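Local coordinates for protein 3-isopropylmalate dehydratase small subunit (Campylobacter jejuni, PDB 3Q3W) that catalyses, together with its large-subunit partner, the isomerisation of 2-isopropylmalate and 3-isopropylmalate by way of 2-isopropylmaleate, a step of leucine biosynthesis, at residues A[39-44]-A[88-93]; A[80-85]-A[110-115]; A[128-133]-A[160-165]; A[73-78]-A[144-149]. All coordinates share one frame; numbering follows the deposited sequence.

Interaction 1 of 4, residues A[39-44]-A[88-93]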
loop_
_atom_site.group_PDB
_atom_site.type_symbol
_atom_site.label_atom_id
_atom_site.label_comp_id
_atom_site.label_asym_id
_atom_site.label_seq_id
_atom_site.Cartn_x
_atom_site.Cartn_y
_atom_site.Cartn_z
ATOM N N GLN A 39 -1.112 -18.892 -7.300
ATOM C CA GLN A 39 -0.645 -18.726 -5.913
ATOM C C GLN A 39 -0.604 -17.245 -5.484
ATOM O O GLN A 39 -0.364 -16.929 -4.330
ATOM C CB GLN A 39 0.724 -19.407 -5.792
ATOM C CG GLN A 39 1.418 -19.571 -7.188
ATOM C CD GLN A 39 2.633 -20.487 -7.212
ATOM O OE1 GLN A 39 2.777 -21.324 -8.126
ATOM N NE2 GLN A 39 3.531 -20.314 -6.236
ATOM N N GLY A 40 -0.850 -16.331 -6.405
ATOM C CA GLY A 40 -0.709 -14.916 -6.091
ATOM C C GLY A 40 0.754 -14.473 -6.035
ATOM O O GLY A 40 1.687 -15.230 -6.295
ATOM N N PHE A 41 0.944 -13.217 -5.697
ATOM C CA PHE A 41 2.215 -12.597 -5.893
ATOM C C PHE A 41 2.742 -12.014 -4.594
ATOM O O PHE A 41 3.733 -11.310 -4.593
ATOM C CB PHE A 41 2.096 -11.536 -6.985
ATOM C CG PHE A 41 1.636 -12.112 -8.330
ATOM C CD1 PHE A 41 2.547 -12.654 -9.192
ATOM C CD2 PHE A 41 0.293 -12.171 -8.664
ATOM C CE1 PHE A 41 2.147 -13.237 -10.412
ATOM C CE2 PHE A 41 -0.100 -12.757 -9.885
ATOM C CZ PHE A 41 0.835 -13.284 -10.732
ATOM N N GLY A 42 2.072 -12.269 -3.484
ATOM C CA GLY A 42 2.451 -11.571 -2.260
ATOM C C GLY A 42 3.857 -11.884 -1.799
ATOM O O GLY A 42 4.521 -11.064 -1.208
ATOM N N LYS A 43 4.297 -13.107 -2.005
ATOM C CA LYS A 43 5.652 -13.497 -1.586
ATOM C C LYS A 43 6.754 -12.705 -2.276
ATOM O O LYS A 43 7.875 -12.590 -1.741
ATOM C CB LYS A 43 5.854 -14.995 -1.776
ATOM C CG LYS A 43 7.164 -15.542 -1.309
ATOM C CD LYS A 43 7.234 -17.108 -1.493
ATOM C CE LYS A 43 8.549 -17.664 -0.875
ATOM N NZ LYS A 43 8.518 -19.156 -0.652
ATOM N N HIS A 44 6.445 -12.153 -3.449
ATOM C CA HIS A 44 7.416 -11.402 -4.229
ATOM C C HIS A 44 7.355 -9.918 -3.986
ATOM O O HIS A 44 8.130 -9.179 -4.519
ATOM C CB HIS A 44 7.148 -11.678 -5.689
ATOM C CG HIS A 44 7.019 -13.120 -5.984
ATOM N ND1 HIS A 44 7.899 -14.057 -5.484
ATOM C CD2 HIS A 44 6.095 -13.803 -6.699
ATOM C CE1 HIS A 44 7.533 -15.255 -5.905
ATOM N NE2 HIS A 44 6.439 -15.128 -6.629
ATOM N N ARG A 88 2.017 -1.760 -14.773
ATOM C CA ARG A 88 2.392 -3.076 -14.279
ATOM C C ARG A 88 1.249 -3.494 -13.389
ATOM O O ARG A 88 1.197 -3.148 -12.198
ATOM C CB ARG A 88 3.709 -3.034 -13.490
ATOM C CG ARG A 88 4.242 -4.413 -13.228
ATOM C CD ARG A 88 5.635 -4.438 -12.770
ATOM N NE ARG A 88 6.602 -4.072 -13.811
ATOM C CZ ARG A 88 7.912 -4.083 -13.617
ATOM N NH1 ARG A 88 8.425 -4.460 -12.412
ATOM N NH2 ARG A 88 8.720 -3.715 -14.609
ATOM N N GLU A 89 0.309 -4.224 -13.957
ATOM C CA GLU A 89 -0.848 -4.689 -13.196
ATOM C C GLU A 89 -0.442 -5.527 -11.986
ATOM O O GLU A 89 -1.077 -5.462 -10.950
ATOM C CB GLU A 89 -1.821 -5.467 -14.079
ATOM C CG GLU A 89 -1.279 -6.809 -14.597
ATOM C CD GLU A 89 -1.813 -7.175 -15.995
ATOM O OE1 GLU A 89 -1.045 -7.754 -16.776
ATOM O OE2 GLU A 89 -2.986 -6.861 -16.301
ATOM N N HIS A 90 0.645 -6.280 -12.114
ATOM C CA HIS A 90 1.174 -7.084 -11.014
ATOM C C HIS A 90 1.578 -6.287 -9.745
ATOM O O HIS A 90 1.611 -6.879 -8.662
ATOM C CB HIS A 90 2.394 -7.877 -11.466
ATOM C CG HIS A 90 2.083 -8.966 -12.441
ATOM N ND1 HIS A 90 1.867 -8.718 -13.774
ATOM C CD2 HIS A 90 2.005 -10.308 -12.293
ATOM C CE1 HIS A 90 1.637 -9.855 -14.400
ATOM N NE2 HIS A 90 1.746 -10.837 -13.531
ATOM N N ALA A 91 1.906 -5.001 -9.877
ATOM C CA ALA A 91 2.324 -4.226 -8.723
ATOM C C ALA A 91 1.163 -4.105 -7.749
ATOM O O ALA A 91 1.267 -4.559 -6.621
ATOM C CB ALA A 91 2.915 -2.829 -9.143
ATOM N N PRO A 92 0.003 -3.575 -8.189
ATOM C CA PRO A 92 -1.169 -3.697 -7.269
ATOM C C PRO A 92 -1.511 -5.124 -6.819
ATOM O O PRO A 92 -1.815 -5.352 -5.655
ATOM C CB PRO A 92 -2.335 -3.105 -8.073
ATOM C CG PRO A 92 -1.698 -2.235 -9.047
ATOM C CD PRO A 92 -0.353 -2.846 -9.401
ATOM N N TRP A 93 -1.440 -6.090 -7.701
ATOM C CA TRP A 93 -1.672 -7.475 -7.297
ATOM C C TRP A 93 -0.755 -7.978 -6.153
ATOM O O TRP A 93 -1.220 -8.637 -5.232
ATOM C CB TRP A 93 -1.484 -8.382 -8.470
ATOM C CG TRP A 93 -2.417 -8.140 -9.626
ATOM C CD1 TRP A 93 -3.468 -7.260 -9.692
ATOM C CD2 TRP A 93 -2.393 -8.828 -10.873
ATOM N NE1 TRP A 93 -4.102 -7.375 -10.928
ATOM C CE2 TRP A 93 -3.461 -8.333 -11.655
ATOM C CE3 TRP A 93 -1.569 -9.843 -11.411
ATOM C CZ2 TRP A 93 -3.702 -8.777 -12.966
ATOM C CZ3 TRP A 93 -1.826 -10.292 -12.719
ATOM C CH2 TRP A 93 -2.892 -9.766 -13.459
#
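The loop carrying Phe41 comes up to helix 90-98, where the CA atoms of Phe41 and Trp93 stand 6.6 Å apart, and no hydrogen bond joins the two backbones. Phe41, with CG beside its backbone N (chi1 -60°), turns its ring toward His90 and Trp93. That ring receives the edge of His90 over one face, with CD2 of His90 3.5 Å from CE1 of Phe41 and the two planes at 84°, a T-shaped pair. NE2 of His90, next to CD2 on that same edge, is hydrogen-bonded to the carbonyl oxygen of Leu34, which helps fix the rotation of the imidazole. Phe41, His90 and Trp93 form an aromatic cluster where the loop between helices 24-27 and 47-50 packs on helix 90-98, within the aconitase C-terminal-like domain. Flat rings suit such a buried contact, which has no polar bond across it. Phe41 and Trp93 lie side by side and point the same way, with CE2 of Phe41 3.6 Å from CE3 of Trp93. Their ring planes are inclined at 33°. Between the two residues of the helix, CZ3 of Trp93 lies over the centre of the His90 imidazole, 3.7 Å above its plane. OD2 of Asp97, farther along the helix, accepts the N-H of Phe41.

Interaction 2 of 4, residues A[80-85]-A[110-115]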
loop_
_atom_site.group_PDB
_atom_site.type_symbol
_atom_site.label_atom_id
_atom_site.label_comp_id
_atom_site.label_asym_id
_atom_site.label_seq_id
_atom_site.Cartn_x
_atom_site.Cartn_y
_atom_site.Cartn_z
ATOM N N GLU A 80 6.774 10.333 -1.762
ATOM C CA GLU A 80 6.145 10.747 -3.006
ATOM C C GLU A 80 6.402 9.831 -4.170
ATOM O O GLU A 80 7.382 9.107 -4.199
ATOM C CB GLU A 80 6.557 12.175 -3.407
ATOM C CG GLU A 80 8.077 12.484 -3.370
ATOM C CD GLU A 80 8.520 13.174 -2.060
ATOM O OE1 GLU A 80 8.266 12.619 -0.962
ATOM O OE2 GLU A 80 9.115 14.268 -2.140
ATOM N N ASN A 81 5.500 9.936 -5.150
ATOM C CA ASN A 81 5.587 9.239 -6.418
ATOM C C ASN A 81 5.660 7.735 -6.214
ATOM O O ASN A 81 6.427 7.028 -6.870
ATOM C CB ASN A 81 6.743 9.783 -7.287
ATOM C CG ASN A 81 6.667 9.325 -8.736
ATOM O OD1 ASN A 81 5.578 9.126 -9.286
ATOM N ND2 ASN A 81 7.822 9.125 -9.356
ATOM N N PHE A 82 4.820 7.248 -5.322
ATOM C CA PHE A 82 4.743 5.835 -5.088
ATOM C C PHE A 82 4.154 5.145 -6.308
ATOM O O PHE A 82 3.121 5.551 -6.817
ATOM C CB PHE A 82 3.873 5.519 -3.894
ATOM C CG PHE A 82 3.904 4.060 -3.488
ATOM C CD1 PHE A 82 4.750 3.615 -2.496
ATOM C CD2 PHE A 82 3.069 3.133 -4.107
ATOM C CE1 PHE A 82 4.762 2.279 -2.121
ATOM C CE2 PHE A 82 3.082 1.810 -3.740
ATOM C CZ PHE A 82 3.936 1.363 -2.768
ATOM N N GLY A 83 4.806 4.089 -6.758
ATOM C CA GLY A 83 4.265 3.340 -7.903
ATOM C C GLY A 83 4.775 3.820 -9.229
ATOM O O GLY A 83 4.267 3.407 -10.253
ATOM N N SER A 84 5.777 4.690 -9.200
ATOM C CA SER A 84 6.470 5.157 -10.408
ATOM C C SER A 84 6.773 4.036 -11.405
ATOM O O SER A 84 7.309 2.985 -11.044
ATOM C CB SER A 84 7.759 5.903 -10.046
ATOM O OG SER A 84 8.424 6.354 -11.210
ATOM N N GLY A 85 6.427 4.302 -12.670
ATOM C CA GLY A 85 6.776 3.439 -13.786
ATOM C C GLY A 85 5.646 3.263 -14.774
ATOM O O GLY A 85 4.571 3.846 -14.625
ATOM N N ASP A 110 0.478 8.269 -11.661
ATOM C CA ASP A 110 -0.877 8.230 -12.207
ATOM C C ASP A 110 -1.287 6.825 -12.637
ATOM O O ASP A 110 -2.401 6.379 -12.340
ATOM C CB ASP A 110 -1.007 9.172 -13.414
ATOM C CG ASP A 110 -0.740 10.639 -13.067
ATOM O OD1 ASP A 110 -0.783 11.015 -11.869
ATOM O OD2 ASP A 110 -0.474 11.421 -14.012
ATOM N N ILE A 111 -0.412 6.128 -13.340
ATOM C CA ILE A 111 -0.791 4.830 -13.896
ATOM C C ILE A 111 -1.057 3.821 -12.759
ATOM O O ILE A 111 -2.077 3.148 -12.738
ATOM C CB ILE A 111 0.277 4.277 -14.859
ATOM C CG1 ILE A 111 0.356 5.142 -16.134
ATOM C CG2 ILE A 111 -0.082 2.850 -15.250
ATOM C CD1 ILE A 111 1.486 4.757 -17.063
ATOM N N PHE A 112 -0.160 3.768 -11.786
ATOM C CA PHE A 112 -0.311 2.846 -10.680
ATOM C C PHE A 112 -1.562 3.169 -9.886
ATOM O O PHE A 112 -2.305 2.252 -9.462
ATOM C CB PHE A 112 0.928 2.905 -9.769
ATOM C CG PHE A 112 0.746 2.204 -8.480
ATOM C CD1 PHE A 112 0.984 0.851 -8.388
ATOM C CD2 PHE A 112 0.263 2.892 -7.345
ATOM C CE1 PHE A 112 0.835 0.184 -7.199
ATOM C CE2 PHE A 112 0.078 2.227 -6.142
ATOM C CZ PHE A 112 0.345 0.867 -6.067
ATOM N N LYS A 113 -1.814 4.469 -9.671
ATOM C CA LYS A 113 -2.987 4.849 -8.898
ATOM C C LYS A 113 -4.266 4.219 -9.503
ATOM O O LYS A 113 -5.082 3.639 -8.767
ATOM C CB LYS A 113 -3.163 6.390 -8.775
ATOM C CG LYS A 113 -4.306 6.712 -7.795
ATOM C CD LYS A 113 -4.899 8.103 -7.899
ATOM C CE LYS A 113 -3.931 9.157 -7.537
ATOM N NZ LYS A 113 -4.661 10.434 -7.736
ATOM N N ASN A 114 -4.433 4.345 -10.812
ATOM C CA ASN A 114 -5.653 3.888 -11.463
ATOM C C ASN A 114 -5.753 2.368 -11.409
ATOM O O ASN A 114 -6.799 1.830 -11.106
ATOM C CB ASN A 114 -5.702 4.351 -12.900
ATOM C CG ASN A 114 -7.062 4.136 -13.529
ATOM O OD1 ASN A 114 -7.196 3.316 -14.416
ATOM N ND2 ASN A 114 -8.075 4.889 -13.080
ATOM N N ASN A 115 -4.630 1.691 -11.628
ATOM C CA ASN A 115 -4.595 0.239 -11.491
ATOM C C ASN A 115 -4.869 -0.211 -10.090
ATOM O O ASN A 115 -5.535 -1.241 -9.892
ATOM C CB ASN A 115 -3.256 -0.305 -11.934
ATOM C CG ASN A 115 -3.042 -0.145 -13.424
ATOM O OD1 ASN A 115 -4.020 -0.042 -14.197
ATOM N ND2 ASN A 115 -1.775 -0.090 -13.841
HETATM O O HOH W 1 2.845 3.843 -12.616
#
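A single water is gripped by three backbone groups and ties the 80-85 loop to the first turn of helix 110-118. It donates to Gly83 O at 2.8 Å and to Gly85 O at 2.6 Å, and weakly accepts the N-H of Phe112. Both protons of the water are thereby spent on loop carbonyls, while its oxygen serves an amide in the first turn, where amides generally lack a helical carbonyl partner.

Next to this bridge the loop and helix come very close, with the CA atoms of Gly83 and Phe112 only 5.4 Å apart. Gly83 suits the place because a CB here would fall 2.4 Å from CG of Phe112; instead its CA lies over the ring face, 4.2 Å from the ring centroid, as a CH-pi contact. Phe112 holds CG anti to its own N (chi1 168°), which carries the ring beside the loop toward Phe82. There the edge of Phe82 meets the Phe112 face in an offset edge-to-face pair with planes at 63°, CE2 of Phe82 being 3.7 Å from CZ of Phe112. Farther out, CD1 of Ile111 brushes the carbonyl oxygen of Gly85.

Ile27 and Ile103 touch both phenyl rings, so the pair belongs to the apolar layer between sheet and helices. Gly83 is the third residue of the turn from Asn81 to Ser84, with the positive phi expected there: a glycine-containing type II turn in the loop that follows strand 73-78 and packs on helix 110-118.

Interaction 3 of 4, residues A[128-133]-A[160-165]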
loop_
_atom_site.group_PDB
_atom_site.type_symbol
_atom_site.label_atom_id
_atom_site.label_comp_id
_atom_site.label_asym_id
_atom_site.label_seq_id
_atom_site.Cartn_x
_atom_site.Cartn_y
_atom_site.Cartn_z
ATOM N N LYS A 128 2.359 16.331 2.264
ATOM C CA LYS A 128 3.638 15.763 2.681
ATOM C C LYS A 128 3.885 15.971 4.171
ATOM O O LYS A 128 4.381 15.072 4.847
ATOM C CB LYS A 128 4.777 16.314 1.806
ATOM C CG LYS A 128 6.117 16.499 2.506
ATOM C CD LYS A 128 7.255 15.768 1.825
ATOM C CE LYS A 128 7.315 14.329 2.282
ATOM N NZ LYS A 128 8.462 13.610 1.651
ATOM N N ASP A 129 3.515 17.143 4.683
ATOM C CA ASP A 129 3.613 17.400 6.127
ATOM C C ASP A 129 2.831 16.372 6.922
ATOM O O ASP A 129 3.287 15.923 7.970
ATOM C CB ASP A 129 3.159 18.828 6.503
ATOM C CG ASP A 129 1.639 19.014 6.502
ATOM O OD1 ASP A 129 1.080 19.334 7.579
ATOM O OD2 ASP A 129 1.002 18.881 5.421
ATOM N N GLU A 130 1.665 15.979 6.427
ATOM C CA GLU A 130 0.830 15.038 7.150
ATOM C C GLU A 130 1.481 13.640 7.072
ATOM O O GLU A 130 1.518 12.935 8.072
ATOM C CB GLU A 130 -0.595 15.013 6.591
ATOM C CG GLU A 130 -1.490 16.312 6.834
ATOM C CD GLU A 130 -2.850 16.261 6.064
ATOM O OE1 GLU A 130 -2.924 15.531 5.048
ATOM O OE2 GLU A 130 -3.834 16.938 6.470
ATOM N N VAL A 131 2.022 13.272 5.910
ATOM C CA VAL A 131 2.745 11.994 5.751
ATOM C C VAL A 131 3.950 11.920 6.718
ATOM O O VAL A 131 4.188 10.900 7.340
ATOM C CB VAL A 131 3.241 11.771 4.292
ATOM C CG1 VAL A 131 4.036 10.473 4.188
ATOM C CG2 VAL A 131 2.074 11.767 3.284
ATOM N N LEU A 132 4.661 13.037 6.866
ATOM C CA LEU A 132 5.915 13.086 7.611
ATOM C C LEU A 132 5.642 12.884 9.085
ATOM O O LEU A 132 6.368 12.171 9.803
ATOM C CB LEU A 132 6.581 14.442 7.367
ATOM C CG LEU A 132 8.005 14.391 6.814
ATOM C CD1 LEU A 132 8.254 13.116 6.035
ATOM C CD2 LEU A 132 8.274 15.653 5.966
ATOM N N GLU A 133 4.561 13.524 9.514
ATOM C CA GLU A 133 4.029 13.416 10.860
ATOM C C GLU A 133 3.577 12.002 11.175
ATOM O O GLU A 133 3.860 11.501 12.243
ATOM C CB GLU A 133 2.864 14.404 10.999
ATOM C CG GLU A 133 1.984 14.307 12.229
ATOM C CD GLU A 133 1.000 15.487 12.338
ATOM O OE1 GLU A 133 0.731 16.153 11.327
ATOM O OE2 GLU A 133 0.483 15.762 13.437
ATOM N N LYS A 160 -5.360 12.082 16.067
ATOM C CA LYS A 160 -5.254 12.940 14.883
ATOM C C LYS A 160 -6.061 12.450 13.692
ATOM O O LYS A 160 -6.139 11.265 13.450
ATOM C CB LYS A 160 -3.816 13.051 14.429
ATOM C CG LYS A 160 -2.879 13.468 15.501
ATOM C CD LYS A 160 -1.465 13.504 14.968
ATOM C CE LYS A 160 -0.537 14.123 16.005
ATOM N NZ LYS A 160 0.847 13.659 15.744
ATOM N N ILE A 161 -6.643 13.387 12.941
ATOM C CA ILE A 161 -7.549 13.073 11.831
ATOM C C ILE A 161 -7.060 13.789 10.600
ATOM O O ILE A 161 -6.770 14.969 10.645
ATOM C CB ILE A 161 -9.003 13.509 12.111
ATOM C CG1 ILE A 161 -9.512 12.930 13.434
ATOM C CG2 ILE A 161 -9.901 13.055 11.000
ATOM C CD1 ILE A 161 -10.921 13.416 13.831
ATOM N N PHE A 162 -6.968 13.068 9.494
ATOM C CA PHE A 162 -6.563 13.644 8.243
ATOM C C PHE A 162 -7.697 13.396 7.282
ATOM O O PHE A 162 -8.382 12.362 7.385
ATOM C CB PHE A 162 -5.292 12.958 7.775
ATOM C CG PHE A 162 -4.206 12.949 8.806
ATOM C CD1 PHE A 162 -3.198 13.909 8.774
ATOM C CD2 PHE A 162 -4.211 12.008 9.843
ATOM C CE1 PHE A 162 -2.181 13.905 9.736
ATOM C CE2 PHE A 162 -3.215 11.996 10.813
ATOM C CZ PHE A 162 -2.193 12.946 10.763
ATOM N N SER A 163 -7.926 14.331 6.361
ATOM C CA SER A 163 -8.938 14.155 5.307
ATOM C C SER A 163 -8.262 13.925 3.972
ATOM O O SER A 163 -7.158 14.397 3.755
ATOM C CB SER A 163 -9.849 15.387 5.228
ATOM O OG SER A 163 -9.137 16.549 4.826
ATOM N N PHE A 164 -8.943 13.211 3.068
ATOM C CA PHE A 164 -8.447 12.979 1.706
ATOM C C PHE A 164 -9.548 13.001 0.618
ATOM O O PHE A 164 -10.728 12.840 0.880
ATOM C CB PHE A 164 -7.653 11.655 1.645
ATOM C CG PHE A 164 -8.491 10.399 1.852
ATOM C CD1 PHE A 164 -8.951 9.667 0.767
ATOM C CD2 PHE A 164 -8.791 9.942 3.127
ATOM C CE1 PHE A 164 -9.733 8.540 0.951
ATOM C CE2 PHE A 164 -9.564 8.794 3.318
ATOM C CZ PHE A 164 -10.016 8.090 2.230
ATOM N N ASP A 165 -9.111 13.179 -0.614
ATOM C CA ASP A 165 -9.992 13.203 -1.772
ATOM C C ASP A 165 -10.017 11.871 -2.496
ATOM O O ASP A 165 -9.063 11.124 -2.435
ATOM C CB ASP A 165 -9.506 14.266 -2.764
ATOM C CG ASP A 165 -9.901 15.647 -2.356
ATOM O OD1 ASP A 165 -11.052 15.797 -1.878
ATOM O OD2 ASP A 165 -9.074 16.580 -2.520
HETATM O O HOH W 2 -4.539 17.443 9.673
#
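Lys160 opens the strand and sends an extended chain toward helix 128-140, meeting Glu133, which comes from the opposite direction. NZ of Lys160 forms a salt bridge with OE2 of Glu133 at 3.1 Å, and the hydrogen bond within it is weak. CE and CD of Lys160 also lie against that oxygen, so the aliphatic chain shares the contact with the ammonium group. At Ile161 the carbonyl oxygen is linked to OE2 of Glu130 through a water, with both bonds long and weak.

Phe162 fills the middle of the interface. With CG beside its backbone N (chi1 -53°), the ring turns its edge to the helix: CD1 of Phe162 is 3.5 Å from CG of Glu130, which lies near the ring plane. The carboxylate of Glu130 stands at 89° to the ring, and its OE1 is hydrogen-bonded to the N-H of Ala127, just before the helix.

Strand 160-163 is the outermost strand at this end of the sheet, and the helix packs beside it roughly antiparallel, its axis at 145° to the strand. OE1 of Glu133, beside the rim of the Phe162 ring and 4.0 Å from its CE1, faces weakly positive ring hydrogens, a contact that is probably mildly attractive.

Interaction 4 of 4, residues A[73-78]-A[144-149]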
loop_
_atom_site.group_PDB
_atom_site.type_symbol
_atom_site.label_atom_id
_atom_site.label_comp_id
_atom_site.label_asym_id
_atom_site.label_seq_id
_atom_site.Cartn_x
_atom_site.Cartn_y
_atom_site.Cartn_z
ATOM N N SER A 73 0.969 -6.344 8.407
ATOM C CA SER A 73 0.714 -4.977 7.902
ATOM C C SER A 73 -0.362 -5.022 6.835
ATOM O O SER A 73 -0.324 -5.912 5.962
ATOM C CB SER A 73 2.007 -4.352 7.345
ATOM O OG SER A 73 2.862 -3.923 8.390
ATOM N N SER A 74 -1.328 -4.101 6.890
ATOM C CA SER A 74 -2.330 -3.958 5.838
ATOM C C SER A 74 -2.458 -2.533 5.312
ATOM O O SER A 74 -3.256 -2.250 4.374
ATOM C CB SER A 74 -3.702 -4.506 6.296
ATOM O OG SER A 74 -4.224 -3.784 7.404
ATOM N N ILE A 75 -1.661 -1.638 5.888
ATOM C CA ILE A 75 -1.498 -0.252 5.423
ATOM C C ILE A 75 -0.031 0.139 5.305
ATOM O O ILE A 75 0.782 -0.194 6.197
ATOM C CB ILE A 75 -2.155 0.729 6.439
ATOM C CG1 ILE A 75 -3.641 0.469 6.507
ATOM C CG2 ILE A 75 -1.917 2.167 6.044
ATOM C CD1 ILE A 75 -4.358 1.068 7.753
ATOM N N LEU A 76 0.311 0.857 4.237
ATOM C CA LEU A 76 1.670 1.353 4.019
ATOM C C LEU A 76 1.660 2.856 4.051
ATOM O O LEU A 76 0.688 3.476 3.617
ATOM C CB LEU A 76 2.252 0.866 2.695
ATOM C CG LEU A 76 2.432 -0.652 2.480
ATOM C CD1 LEU A 76 3.053 -0.931 1.088
ATOM C CD2 LEU A 76 3.243 -1.319 3.577
ATOM N N VAL A 77 2.720 3.447 4.595
ATOM C CA VAL A 77 2.904 4.872 4.544
ATOM C C VAL A 77 4.249 5.122 3.881
ATOM O O VAL A 77 5.300 4.716 4.405
ATOM C CB VAL A 77 2.876 5.460 5.944
ATOM C CG1 VAL A 77 2.886 7.011 5.864
ATOM C CG2 VAL A 77 1.665 4.979 6.650
ATOM N N SER A 78 4.224 5.759 2.721
ATOM C CA SER A 78 5.431 6.025 1.943
ATOM C C SER A 78 5.552 7.479 1.507
ATOM O O SER A 78 4.748 8.321 1.861
ATOM C CB SER A 78 5.458 5.136 0.721
ATOM O OG SER A 78 6.789 4.911 0.288
ATOM N N LYS A 144 0.551 0.173 16.191
ATOM C CA LYS A 144 0.808 0.534 14.824
ATOM C C LYS A 144 -0.468 0.740 14.004
ATOM O O LYS A 144 -0.401 1.036 12.782
ATOM C CB LYS A 144 1.663 -0.569 14.166
ATOM C CG LYS A 144 2.999 -0.853 14.848
ATOM C CD LYS A 144 3.837 0.408 14.991
ATOM C CE LYS A 144 5.303 0.071 15.238
ATOM N NZ LYS A 144 6.103 1.238 15.697
ATOM N N ASN A 145 -1.621 0.544 14.646
ATOM C CA ASN A 145 -2.894 0.555 13.942
ATOM C C ASN A 145 -3.261 1.944 13.500
ATOM O O ASN A 145 -3.104 2.904 14.268
ATOM C CB ASN A 145 -3.977 -0.010 14.829
ATOM C CG ASN A 145 -3.899 -1.487 14.934
ATOM O OD1 ASN A 145 -4.144 -2.173 13.952
ATOM N ND2 ASN A 145 -3.500 -2.003 16.108
ATOM N N ILE A 146 -3.692 2.044 12.235
ATOM C CA ILE A 146 -4.320 3.215 11.685
ATOM C C ILE A 146 -5.734 2.813 11.268
ATOM O O ILE A 146 -5.975 1.675 10.875
ATOM C CB ILE A 146 -3.529 3.800 10.508
ATOM C CG1 ILE A 146 -2.197 4.384 11.024
ATOM C CG2 ILE A 146 -4.389 4.855 9.773
ATOM C CD1 ILE A 146 -1.228 4.889 9.964
ATOM N N GLU A 147 -6.696 3.716 11.418
ATOM C CA GLU A 147 -8.051 3.444 10.906
ATOM C C GLU A 147 -8.404 4.367 9.750
ATOM O O GLU A 147 -8.062 5.529 9.751
ATOM C CB GLU A 147 -9.110 3.530 12.009
ATOM C CG GLU A 147 -10.449 2.920 11.573
ATOM C CD GLU A 147 -11.433 2.670 12.708
ATOM O OE1 GLU A 147 -11.032 2.650 13.884
ATOM O OE2 GLU A 147 -12.628 2.478 12.411
ATOM N N ILE A 148 -9.093 3.816 8.741
ATOM C CA ILE A 148 -9.453 4.575 7.539
ATOM C C ILE A 148 -10.913 4.348 7.245
ATOM O O ILE A 148 -11.338 3.206 7.189
ATOM C CB ILE A 148 -8.672 4.137 6.318
ATOM C CG1 ILE A 148 -7.170 4.303 6.538
ATOM C CG2 ILE A 148 -9.166 4.932 5.074
ATOM C CD1 ILE A 148 -6.266 3.410 5.645
ATOM N N SER A 149 -11.676 5.434 7.096
ATOM C CA SER A 149 -13.053 5.367 6.647
ATOM C C SER A 149 -13.147 5.953 5.237
ATOM O O SER A 149 -12.866 7.129 5.018
ATOM C CB SER A 149 -13.963 6.163 7.600
ATOM O OG SER A 149 -15.310 6.173 7.142
#
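CD1 of Ile75 is the point on which this contact turns, touching both isoleucines of the facing strand. It meets CD1 of Ile148 tip to tip at 3.7 Å and lies 4.0 Å from CB of Ile146. In the mixed sheet of this alpha/beta domain, strands 73-78 and 145-149 are not neighbours: strand 9-17 runs between them, parallel to 73-78 and antiparallel to 145-149, yet the sheet's twist brings their directions to 84°. The two strands therefore meet through side chains on one face of the sheet, their axes 8.4 Å apart at closest approach, with no hydrogen bond between them. Ile75 reaches so far because CG1 lies beside its backbone N and the chain then extends to CD1 (chi2 163°). Val77, two residues on and on the same side, adds a looser touch, its CG2 4.4 Å from CD1 of Ile146. Branched aliphatic residues suit these places, being at ease in extended backbone and offering methyl groups to a buried, apolar contact.

Farther out, Ala14 of the intervening strand touches Ile146, and Val155 of strand 154-157 touches both Ile146 and Ile148. Val131, Ile134, Val135 and Leu138 of helix 128-140 cover Val77. The backbone of Ile75 is hydrogen-bonded to Ile13 and Cys15, which fixes where its side chain emerges. The carbonyl oxygen of Ile146 also lies against this group, 3.6 Å from CD1 of Ile75.

Interactions 1 and 2 touch where Pro92 and Ala91 of helix 90-98 pack on Phe112 of helix 110-118, with centres about 15 Å apart. Interactions 3 and 4, centres about 12 Å apart, reach the same sheet, and Val131 of helix 128-140 joins them by touching Val77 and the carbonyl of Ser78. A salt bridge between Glu80 and Lys128 connects interaction 2 to interaction 3. Along the chain interaction 2 is nested within the loop closed by interaction 4, whereas interaction 1 closes before interaction 3 opens, their centres about 27 Å apart on opposite sides of the chain's centre. Interactions 3 and 4 involve the sheet directly, while 1 and 2 join loops and helices.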